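Putative cytoplasmic protein (Salmonella enterica subsp. enterica serovar Typhimurium, PDB 4IQN) is of unknown function but belongs to the DUF5066 family and is possibly a secreted effector. Local coordinates at residues A[116-121]-A[211-216]; A[124-129]-A[138-143]; A[132-137]-A[153-158]. All coordinates share one frame; numbering follows the deposited sequence. Where two conformers were deposited one is given.

Interaction 1: A[116-121]-A[211-216]; sequences WSNDPR and DYHEAF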
loop_
_atom_site.group_PDB
_atom_site.type_symbol
_atom_site.label_atom_id
_atom_site.label_comp_id
_atom_site.label_asym_id
_atom_site.label_seq_id
_atom_site.Cartn_x
_atom_site.Cartn_y
_atom_site.Cartn_z
ATOM N N TRP A 116 2.347 -17.118 -0.066
ATOM C CA TRP A 116 3.359 -16.266 -0.669
ATOM C C TRP A 116 4.698 -16.525 -0.039
ATOM O O TRP A 116 4.773 -17.135 1.028
ATOM C CB TRP A 116 2.981 -14.807 -0.462
ATOM C CG TRP A 116 3.488 -13.866 -1.473
ATOM C CD1 TRP A 116 4.363 -12.857 -1.283
ATOM C CD2 TRP A 116 3.117 -13.814 -2.885
ATOM N NE1 TRP A 116 4.557 -12.167 -2.459
ATOM C CE2 TRP A 116 3.818 -12.753 -3.453
ATOM C CE3 TRP A 116 2.254 -14.565 -3.680
ATOM C CZ2 TRP A 116 3.682 -12.400 -4.810
ATOM C CZ3 TRP A 116 2.143 -14.250 -5.010
ATOM C CH2 TRP A 116 2.851 -13.167 -5.565
ATOM N N SER A 117 5.757 -16.089 -0.707
ATOM C CA SER A 117 7.116 -16.215 -0.199
ATOM C C SER A 117 7.224 -15.639 1.205
ATOM O O SER A 117 6.558 -14.676 1.539
ATOM C CB SER A 117 8.087 -15.468 -1.097
ATOM O OG SER A 117 9.403 -15.495 -0.560
ATOM N N ASN A 118 8.040 -16.277 2.024
ATOM C CA ASN A 118 8.359 -15.752 3.371
ATOM C C ASN A 118 9.850 -15.488 3.500
ATOM O O ASN A 118 10.409 -15.542 4.589
ATOM C CB ASN A 118 7.887 -16.715 4.467
ATOM C CG ASN A 118 8.450 -18.119 4.337
ATOM O OD1 ASN A 118 9.256 -18.440 3.461
ATOM N ND2 ASN A 118 8.042 -18.966 5.251
ATOM N N ASP A 119 10.510 -15.216 2.382
ATOM C CA ASP A 119 11.938 -14.955 2.415
ATOM C C ASP A 119 12.235 -13.861 3.462
ATOM O O ASP A 119 11.523 -12.861 3.536
ATOM C CB ASP A 119 12.451 -14.530 1.052
ATOM C CG ASP A 119 13.949 -14.406 1.006
ATOM O OD1 ASP A 119 14.523 -13.413 1.483
ATOM O OD2 ASP A 119 14.574 -15.322 0.467
ATOM N N PRO A 120 13.272 -14.049 4.284
ATOM C CA PRO A 120 13.541 -13.119 5.391
ATOM C C PRO A 120 13.926 -11.674 4.980
ATOM O O PRO A 120 13.890 -10.764 5.814
ATOM C CB PRO A 120 14.682 -13.833 6.172
ATOM C CG PRO A 120 15.338 -14.733 5.159
ATOM C CD PRO A 120 14.176 -15.210 4.334
ATOM N N ARG A 121 14.325 -11.488 3.718
ATOM C CA ARG A 121 14.606 -10.173 3.172
ATOM C C ARG A 121 13.366 -9.358 2.802
ATOM O O ARG A 121 13.490 -8.158 2.571
ATOM C CB ARG A 121 15.555 -10.288 1.955
ATOM C CG ARG A 121 16.875 -10.959 2.330
ATOM C CD ARG A 121 17.970 -10.761 1.281
ATOM N NE ARG A 121 19.143 -11.543 1.640
ATOM C CZ ARG A 121 20.129 -11.906 0.818
ATOM N NH1 ARG A 121 20.114 -11.564 -0.441
ATOM N NH2 ARG A 121 21.130 -12.639 1.264
ATOM N N ASP A 211 6.730 -13.850 -4.951
ATOM C CA ASP A 211 6.054 -14.904 -5.735
ATOM C C ASP A 211 5.511 -15.885 -4.729
ATOM O O ASP A 211 5.811 -15.806 -3.503
ATOM C CB ASP A 211 7.039 -15.583 -6.716
ATOM C CG ASP A 211 6.329 -16.306 -7.913
ATOM O OD1 ASP A 211 5.084 -16.396 -8.016
ATOM O OD2 ASP A 211 7.057 -16.829 -8.765
ATOM N N TYR A 212 4.710 -16.798 -5.235
ATOM C CA TYR A 212 4.178 -17.916 -4.499
ATOM C C TYR A 212 5.319 -18.703 -3.920
ATOM O O TYR A 212 6.413 -18.832 -4.516
ATOM C CB TYR A 212 3.324 -18.803 -5.425
ATOM C CG TYR A 212 2.018 -18.150 -5.779
ATOM C CD1 TYR A 212 0.908 -18.261 -4.945
ATOM C CD2 TYR A 212 1.893 -17.419 -6.952
ATOM C CE1 TYR A 212 -0.284 -17.645 -5.248
ATOM C CE2 TYR A 212 0.697 -16.799 -7.274
ATOM C CZ TYR A 212 -0.389 -16.915 -6.427
ATOM O OH TYR A 212 -1.579 -16.296 -6.716
ATOM N N HIS A 213 5.071 -19.216 -2.741
ATOM C CA HIS A 213 6.050 -20.084 -2.048
ATOM C C HIS A 213 6.173 -21.412 -2.757
ATOM O O HIS A 213 5.185 -21.984 -3.203
ATOM C CB HIS A 213 5.626 -20.294 -0.594
ATOM C CG HIS A 213 6.763 -20.617 0.323
ATOM N ND1 HIS A 213 7.441 -21.808 0.272
ATOM C CD2 HIS A 213 7.342 -19.900 1.314
ATOM C CE1 HIS A 213 8.383 -21.825 1.200
ATOM N NE2 HIS A 213 8.332 -20.682 1.857
ATOM N N GLU A 214 7.395 -21.918 -2.852
ATOM C CA GLU A 214 7.620 -23.255 -3.381
ATOM C C GLU A 214 6.842 -24.322 -2.656
ATOM O O GLU A 214 6.362 -25.286 -3.284
ATOM C CB GLU A 214 9.117 -23.570 -3.404
ATOM C CG GLU A 214 9.818 -22.751 -4.483
ATOM C CD GLU A 214 9.387 -23.109 -5.912
ATOM O OE1 GLU A 214 9.087 -24.296 -6.174
ATOM O OE2 GLU A 214 9.344 -22.198 -6.768
ATOM N N ALA A 215 6.702 -24.167 -1.336
ATOM C CA ALA A 215 5.998 -25.157 -0.554
ATOM C C ALA A 215 4.489 -25.139 -0.839
ATOM O O ALA A 215 3.827 -26.168 -0.741
ATOM C CB ALA A 215 6.304 -24.999 0.941
ATOM N N PHE A 216 3.953 -23.991 -1.236
ATOM C CA PHE A 216 2.577 -23.905 -1.661
ATOM C C PHE A 216 2.326 -24.753 -2.945
ATOM O O PHE A 216 1.396 -25.535 -2.994
ATOM C CB PHE A 216 2.189 -22.426 -1.848
ATOM C CG PHE A 216 0.810 -22.207 -2.381
ATOM C CD1 PHE A 216 -0.300 -22.389 -1.566
ATOM C CD2 PHE A 216 0.613 -21.750 -3.682
ATOM C CE1 PHE A 216 -1.561 -22.156 -2.013
ATOM C CE2 PHE A 216 -0.686 -21.510 -4.155
ATOM C CZ PHE A 216 -1.770 -21.706 -3.321
#
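W116 and Y212 meet in a single beta bridge with an aromatic contact beside it. The bridge joins the loop between helix 93-99 and strand 124-128 to the run that leads into the C-terminal helix 214-217. Next to it, S117 N donates to D211 O at 2.8 Å, and the same carbonyl oxygen lies 3.4 Å above the centre of one face of the W116 ring. The indole is therefore laid flat over the backbone of D211 and Y212. With CG anti to the backbone N (chi1 -153°), the W116 ring folds back across the other segment although its CB points away from it. Its far corner then meets Y212 in a T-shaped stack. W116 CZ3 stands over the centre of the Y212 ring, 3.7 Å from Y212 CE2, and the planes are 67° apart. H213 is used on both ring nitrogens. Its NE2 makes a weak bond to N118 OD1 (2.9 Å), with the amide turned 78° from the imidazole. Its ND1 accepts A215 N at 2.9 Å, nearly in the ring plane. H213 is thus the N-cap of the last helix and also touches the loop. The polar ends of the aromatic pair reach outside: W116 NE1 bonds E210 OE1, and Y212 OH bonds A96 O. A96 of helix 93-99 also packs on W116, and W217 of helix 214-217 meets the Y212 ring.

Interaction 2: A[124-129]-A[138-143]; sequences ALIRID and IYITER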
loop_
_atom_site.group_PDB
_atom_site.type_symbol
_atom_site.label_atom_id
_atom_site.label_comp_id
_atom_site.label_asym_id
_atom_site.label_seq_id
_atom_site.Cartn_x
_atom_site.Cartn_y
_atom_site.Cartn_z
ATOM N N ALA A 124 8.287 -4.992 4.640
ATOM C CA ALA A 124 6.918 -4.840 5.128
ATOM C C ALA A 124 6.007 -4.273 4.073
ATOM O O ALA A 124 6.492 -3.639 3.159
ATOM C CB ALA A 124 6.875 -3.951 6.354
ATOM N N LEU A 125 4.711 -4.496 4.239
ATOM C CA LEU A 125 3.670 -3.936 3.373
ATOM C C LEU A 125 2.634 -3.260 4.233
ATOM O O LEU A 125 2.313 -3.730 5.297
ATOM C CB LEU A 125 2.951 -5.031 2.555
ATOM C CG LEU A 125 3.842 -5.896 1.678
ATOM C CD1 LEU A 125 3.094 -7.095 1.111
ATOM C CD2 LEU A 125 4.408 -5.037 0.567
ATOM N N ILE A 126 2.111 -2.144 3.738
ATOM C CA ILE A 126 0.925 -1.522 4.284
ATOM C C ILE A 126 -0.143 -1.626 3.231
ATOM O O ILE A 126 0.050 -1.134 2.094
ATOM C CB ILE A 126 1.154 -0.038 4.660
ATOM C CG1 ILE A 126 2.162 0.117 5.815
ATOM C CG2 ILE A 126 -0.152 0.625 5.050
ATOM C CD1 ILE A 126 2.452 1.579 6.144
ATOM N N ARG A 127 -1.280 -2.213 3.590
ATOM C CA ARG A 127 -2.373 -2.386 2.617
ATOM C C ARG A 127 -3.111 -1.082 2.449
ATOM O O ARG A 127 -3.435 -0.412 3.424
ATOM C CB ARG A 127 -3.348 -3.461 3.095
ATOM C CG ARG A 127 -4.463 -3.879 2.141
ATOM C CD ARG A 127 -3.921 -4.428 0.847
ATOM N NE ARG A 127 -4.878 -5.351 0.256
ATOM C CZ ARG A 127 -5.813 -5.027 -0.638
ATOM N NH1 ARG A 127 -5.937 -3.784 -1.121
ATOM N NH2 ARG A 127 -6.602 -5.982 -1.080
ATOM N N ILE A 128 -3.384 -0.721 1.203
ATOM C CA ILE A 128 -4.208 0.457 0.856
ATOM C C ILE A 128 -5.505 -0.057 0.228
ATOM O O ILE A 128 -5.477 -0.969 -0.605
ATOM C CB ILE A 128 -3.475 1.353 -0.151
ATOM C CG1 ILE A 128 -2.224 1.965 0.468
ATOM C CG2 ILE A 128 -4.390 2.458 -0.751
ATOM C CD1 ILE A 128 -2.464 2.980 1.576
ATOM N N ASP A 129 -6.637 0.519 0.627
ATOM C CA ASP A 129 -7.928 0.098 0.134
ATOM C C ASP A 129 -8.124 0.752 -1.237
ATOM O O ASP A 129 -7.881 1.924 -1.397
ATOM C CB ASP A 129 -9.009 0.487 1.108
ATOM C CG ASP A 129 -8.775 -0.144 2.488
ATOM O OD1 ASP A 129 -8.965 -1.391 2.591
ATOM O OD2 ASP A 129 -8.364 0.582 3.428
ATOM N N ILE A 138 1.689 -0.077 0.134
ATOM C CA ILE A 138 2.848 0.707 0.294
ATOM C C ILE A 138 3.972 -0.285 0.577
ATOM O O ILE A 138 3.844 -1.153 1.472
ATOM C CB ILE A 138 2.705 1.748 1.431
ATOM C CG1 ILE A 138 1.416 2.571 1.296
ATOM C CG2 ILE A 138 3.876 2.684 1.409
ATOM C CD1 ILE A 138 1.253 3.556 2.446
ATOM N N TYR A 139 5.047 -0.153 -0.184
ATOM C CA TYR A 139 6.167 -1.108 -0.171
ATOM C C TYR A 139 7.243 -0.535 0.713
ATOM O O TYR A 139 7.923 0.414 0.322
ATOM C CB TYR A 139 6.694 -1.296 -1.614
ATOM C CG TYR A 139 7.382 -2.600 -1.877
ATOM C CD1 TYR A 139 6.695 -3.810 -1.775
ATOM C CD2 TYR A 139 8.725 -2.646 -2.257
ATOM C CE1 TYR A 139 7.340 -5.037 -2.023
ATOM C CE2 TYR A 139 9.365 -3.880 -2.508
ATOM C CZ TYR A 139 8.671 -5.067 -2.385
ATOM O OH TYR A 139 9.307 -6.297 -2.632
ATOM N N ILE A 140 7.397 -1.091 1.928
ATOM C CA ILE A 140 8.218 -0.443 2.941
ATOM C C ILE A 140 9.702 -0.826 2.792
ATOM O O ILE A 140 10.181 -1.753 3.420
ATOM C CB ILE A 140 7.719 -0.795 4.334
ATOM C CG1 ILE A 140 6.229 -0.523 4.492
ATOM C CG2 ILE A 140 8.521 -0.043 5.417
ATOM C CD1 ILE A 140 5.764 0.916 4.255
ATOM N N THR A 141 10.400 -0.120 1.912
ATOM C CA THR A 141 11.804 -0.331 1.652
ATOM C C THR A 141 12.527 0.892 2.168
ATOM O O THR A 141 12.862 0.946 3.358
ATOM C CB THR A 141 12.069 -0.586 0.168
ATOM O OG1 THR A 141 11.374 0.395 -0.581
ATOM C CG2 THR A 141 11.549 -1.942 -0.226
ATOM N N GLU A 142 12.708 1.898 1.331
ATOM C CA GLU A 142 13.466 3.091 1.717
ATOM C C GLU A 142 12.637 4.275 1.273
ATOM O O GLU A 142 12.003 4.219 0.210
ATOM C CB GLU A 142 14.855 3.139 1.048
ATOM C CG GLU A 142 15.787 1.973 1.350
ATOM C CD GLU A 142 16.198 1.900 2.830
ATOM O OE1 GLU A 142 16.221 2.966 3.493
ATOM O OE2 GLU A 142 16.498 0.780 3.350
ATOM N N ARG A 143 12.605 5.316 2.094
ATOM C CA ARG A 143 11.949 6.560 1.701
ATOM C C ARG A 143 12.787 7.386 0.729
ATOM O O ARG A 143 14.008 7.392 0.763
ATOM C CB ARG A 143 11.598 7.381 2.930
ATOM C CG ARG A 143 10.677 6.620 3.856
ATOM C CD ARG A 143 9.912 7.501 4.831
ATOM N NE ARG A 143 10.787 8.395 5.562
ATOM C CZ ARG A 143 10.363 9.471 6.221
ATOM N NH1 ARG A 143 9.049 9.814 6.268
ATOM N NH2 ARG A 143 11.257 10.217 6.833
#
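A124 faces I140 across the strands, its CB 3.8 Å from I140 CB. A124 O accepts I140 N at 3.0 Å. I140 is also the centre of an inverse gamma turn, which bends the chain here. L125 is next, on the other face of the sheet. It lies alongside Y139, and L125 CD2 comes 3.5 Å from Y139 CD1, oblique to the ring. The Y139 hydroxyl bonds E210 OE2 beyond the sheet. L125 CA also lies 3.4 Å from I138 O, a CA-H...O contact. The two strands form an antiparallel beta hairpin, with 124-128 at the edge of a four-stranded sheet. I126 and I138 form a hydrogen-bonded pair. I126 N donates to I138 O at 3.0 Å and I138 N to I126 O at 2.8 Å. Their side chains point the same way on the face shared with A124 and I140. I126 CG1 is anti to the carbonyl carbon (chi1 -66°), and the extended branch carries I126 CD1 to 3.9 Å from I140 CD1. The I128 side chain crosses that of I138, with I128 CG1 3.8 Å from I138 CG1, while L166 and Y169 of helix 166-174 pack against the I128 side chain.

Interaction 3: A[132-137]-A[153-158]; sequences GDQAIF and RMERNE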
loop_
_atom_site.group_PDB
_atom_site.type_symbol
_atom_site.label_atom_id
_atom_site.label_comp_id
_atom_site.label_asym_id
_atom_site.label_seq_id
_atom_site.Cartn_x
_atom_site.Cartn_y
_atom_site.Cartn_z
ATOM N N GLY A 132 -10.816 -0.601 -7.207
ATOM C CA GLY A 132 -11.070 -1.731 -8.111
ATOM C C GLY A 132 -10.622 -3.058 -7.516
ATOM O O GLY A 132 -10.411 -3.172 -6.312
ATOM N N ASP A 133 -10.475 -4.062 -8.381
ATOM C CA ASP A 133 -10.169 -5.441 -7.991
ATOM C C ASP A 133 -8.723 -5.614 -7.531
ATOM O O ASP A 133 -8.407 -6.544 -6.781
ATOM C CB ASP A 133 -10.392 -6.409 -9.170
ATOM C CG ASP A 133 -11.853 -6.447 -9.672
ATOM O OD1 ASP A 133 -12.798 -6.453 -8.839
ATOM O OD2 ASP A 133 -12.058 -6.500 -10.916
ATOM N N GLN A 134 -7.819 -4.776 -8.001
ATOM C CA GLN A 134 -6.410 -4.973 -7.635
ATOM C C GLN A 134 -6.162 -4.696 -6.151
ATOM O O GLN A 134 -6.904 -3.931 -5.509
ATOM C CB GLN A 134 -5.472 -4.112 -8.453
ATOM C CG GLN A 134 -5.428 -4.513 -9.903
ATOM C CD GLN A 134 -4.396 -3.784 -10.736
ATOM O OE1 GLN A 134 -3.625 -2.948 -10.264
ATOM N NE2 GLN A 134 -4.401 -4.098 -12.020
ATOM N N ALA A 135 -5.098 -5.299 -5.642
ATOM C CA ALA A 135 -4.572 -4.939 -4.304
ATOM C C ALA A 135 -3.490 -3.885 -4.461
ATOM O O ALA A 135 -2.665 -3.956 -5.397
ATOM C CB ALA A 135 -4.017 -6.194 -3.588
ATOM N N ILE A 136 -3.439 -2.926 -3.522
ATOM C CA ILE A 136 -2.493 -1.851 -3.563
ATOM C C ILE A 136 -1.760 -1.890 -2.212
ATOM O O ILE A 136 -2.420 -2.093 -1.171
ATOM C CB ILE A 136 -3.203 -0.477 -3.631
ATOM C CG1 ILE A 136 -4.219 -0.359 -4.782
ATOM C CG2 ILE A 136 -2.226 0.674 -3.650
ATOM C CD1 ILE A 136 -3.595 -0.494 -6.124
ATOM N N PHE A 137 -0.433 -1.696 -2.232
ATOM C CA PHE A 137 0.365 -1.739 -0.992
ATOM C C PHE A 137 1.385 -0.620 -1.029
ATOM O O PHE A 137 1.904 -0.245 -2.078
ATOM C CB PHE A 137 1.154 -3.040 -0.843
ATOM C CG PHE A 137 0.381 -4.286 -1.088
ATOM C CD1 PHE A 137 -0.264 -4.954 -0.059
ATOM C CD2 PHE A 137 0.314 -4.836 -2.358
ATOM C CE1 PHE A 137 -0.982 -6.107 -0.283
ATOM C CE2 PHE A 137 -0.370 -5.989 -2.582
ATOM C CZ PHE A 137 -1.037 -6.633 -1.561
ATOM N N ARG A 153 1.445 -3.141 -6.666
ATOM C CA ARG A 153 0.151 -3.632 -7.068
ATOM C C ARG A 153 0.163 -5.148 -7.208
ATOM O O ARG A 153 1.196 -5.741 -7.550
ATOM C CB ARG A 153 -0.297 -2.992 -8.413
ATOM C CG ARG A 153 -0.702 -1.557 -8.281
ATOM C CD ARG A 153 -1.011 -0.936 -9.619
ATOM N NE ARG A 153 -1.545 0.400 -9.509
ATOM C CZ ARG A 153 -2.841 0.725 -9.544
ATOM N NH1 ARG A 153 -3.782 -0.180 -9.735
ATOM N NH2 ARG A 153 -3.199 1.984 -9.447
HETATM N N MSE A 154 -0.984 -5.769 -6.953
HETATM C CA MSE A 154 -1.152 -7.202 -7.177
HETATM C C MSE A 154 -2.473 -7.469 -7.854
HETATM O O MSE A 154 -3.527 -7.016 -7.429
HETATM C CB MSE A 154 -0.968 -7.982 -5.885
HETATM C CG MSE A 154 -1.268 -9.460 -6.046
HETATM SE SE MSE A 154 -0.867 -10.293 -4.352
HETATM C CE MSE A 154 -0.438 -12.063 -5.054
ATOM N N GLU A 155 -2.425 -8.230 -8.921
ATOM C CA GLU A 155 -3.630 -8.632 -9.633
ATOM C C GLU A 155 -3.498 -10.081 -9.980
ATOM O O GLU A 155 -2.492 -10.478 -10.551
ATOM C CB GLU A 155 -3.797 -7.841 -10.915
ATOM C CG GLU A 155 -5.180 -8.073 -11.518
ATOM C CD GLU A 155 -5.283 -7.490 -12.892
ATOM O OE1 GLU A 155 -4.587 -7.991 -13.827
ATOM O OE2 GLU A 155 -6.072 -6.531 -13.017
ATOM N N ARG A 156 -4.509 -10.862 -9.640
ATOM C CA ARG A 156 -4.443 -12.316 -9.695
ATOM C C ARG A 156 -3.094 -12.788 -9.139
ATOM O O ARG A 156 -2.787 -12.540 -7.978
ATOM C CB ARG A 156 -4.769 -12.817 -11.099
ATOM C CG ARG A 156 -6.223 -12.515 -11.476
ATOM C CD ARG A 156 -6.292 -11.955 -12.868
ATOM N NE ARG A 156 -5.748 -12.896 -13.832
ATOM C CZ ARG A 156 -5.419 -12.587 -15.091
ATOM N NH1 ARG A 156 -4.955 -13.536 -15.906
ATOM N NH2 ARG A 156 -5.551 -11.336 -15.551
ATOM N N ASN A 157 -2.295 -13.458 -9.945
ATOM C CA ASN A 157 -1.021 -13.961 -9.481
ATOM C C ASN A 157 0.169 -13.049 -9.631
ATOM O O ASN A 157 1.272 -13.469 -9.314
ATOM C CB ASN A 157 -0.687 -15.213 -10.284
ATOM C CG ASN A 157 -0.576 -14.917 -11.769
ATOM O OD1 ASN A 157 -1.525 -14.382 -12.354
ATOM N ND2 ASN A 157 0.584 -15.212 -12.378
ATOM N N GLU A 158 -0.043 -11.823 -10.118
ATOM C CA GLU A 158 1.060 -10.916 -10.468
ATOM C C GLU A 158 1.258 -9.849 -9.371
ATOM O O GLU A 158 0.290 -9.345 -8.804
ATOM C CB GLU A 158 0.786 -10.205 -11.810
ATOM C CG GLU A 158 0.650 -11.110 -13.037
ATOM C CD GLU A 158 1.983 -11.501 -13.646
ATOM O OE1 GLU A 158 3.031 -10.961 -13.246
ATOM O OE2 GLU A 158 1.984 -12.364 -14.539
#
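Q134 and R153 share the largest buried surface in this contact, and M154 comes next. Q134 sits just before strand 135-140, and its amide is held from both ends. R153 NH1 donates to Q134 OE1 at 2.8 Å, in the guanidinium plane but from above the carbonyl plane of the amide. Q134 NE2 donates to E155 OE2 at 3.1 Å. This bond lies close to the amide plane and meets the carboxylate from above its own plane, the two groups being 86° apart. The two bonds fix which way round the amide lies. R153 is extended from CG to NE, and this reach lets its guanidinium lie beside I136. I136 CD1 stands 3.6 Å above one face of that group, toward the rim. R153 NH2 has a further partner, E163, in a salt bridge. M154 is a selenomethionine and forms a hydrogen-bonded pair of the hairpin with A135. A135 N donates to M154 O and M154 N to A135 O, both at 2.9 Å. M154 CB touches the edge of the F137 ring, 3.9 Å from F137 CE2, and the rest of the side chain runs on toward helix 93-99. Beyond it, E155 to E158 make a type II' turn into strand 158-161. A135, M154 and F137 make one face of this contact buried. On the other, beside I136, a neutral amide lies between opposite charges, which probably strengthens both of its bonds.

Interactions 2 and 3 belong to one antiparallel sheet and share strand 135-140, which pairs with 124-128 on one side and 151-155 on the other. I128 N probably donates to I136 O, carrying the pairing between them. Interaction 2 is wholly buried, and its side-chain packing is apolar. Interaction 3 is partly buried, with a polar network added to its backbone bonds. Interaction 1 lies further out; its centre is about 19 Å from the centre of the chain. It joins a loop to the start of the last helix, far apart in sequence, by one bridge, an edge-to-face ring pair and a weak side-chain bond. It still reaches the sheet: W116 CZ3 packs 3.4 Å from M154 CE.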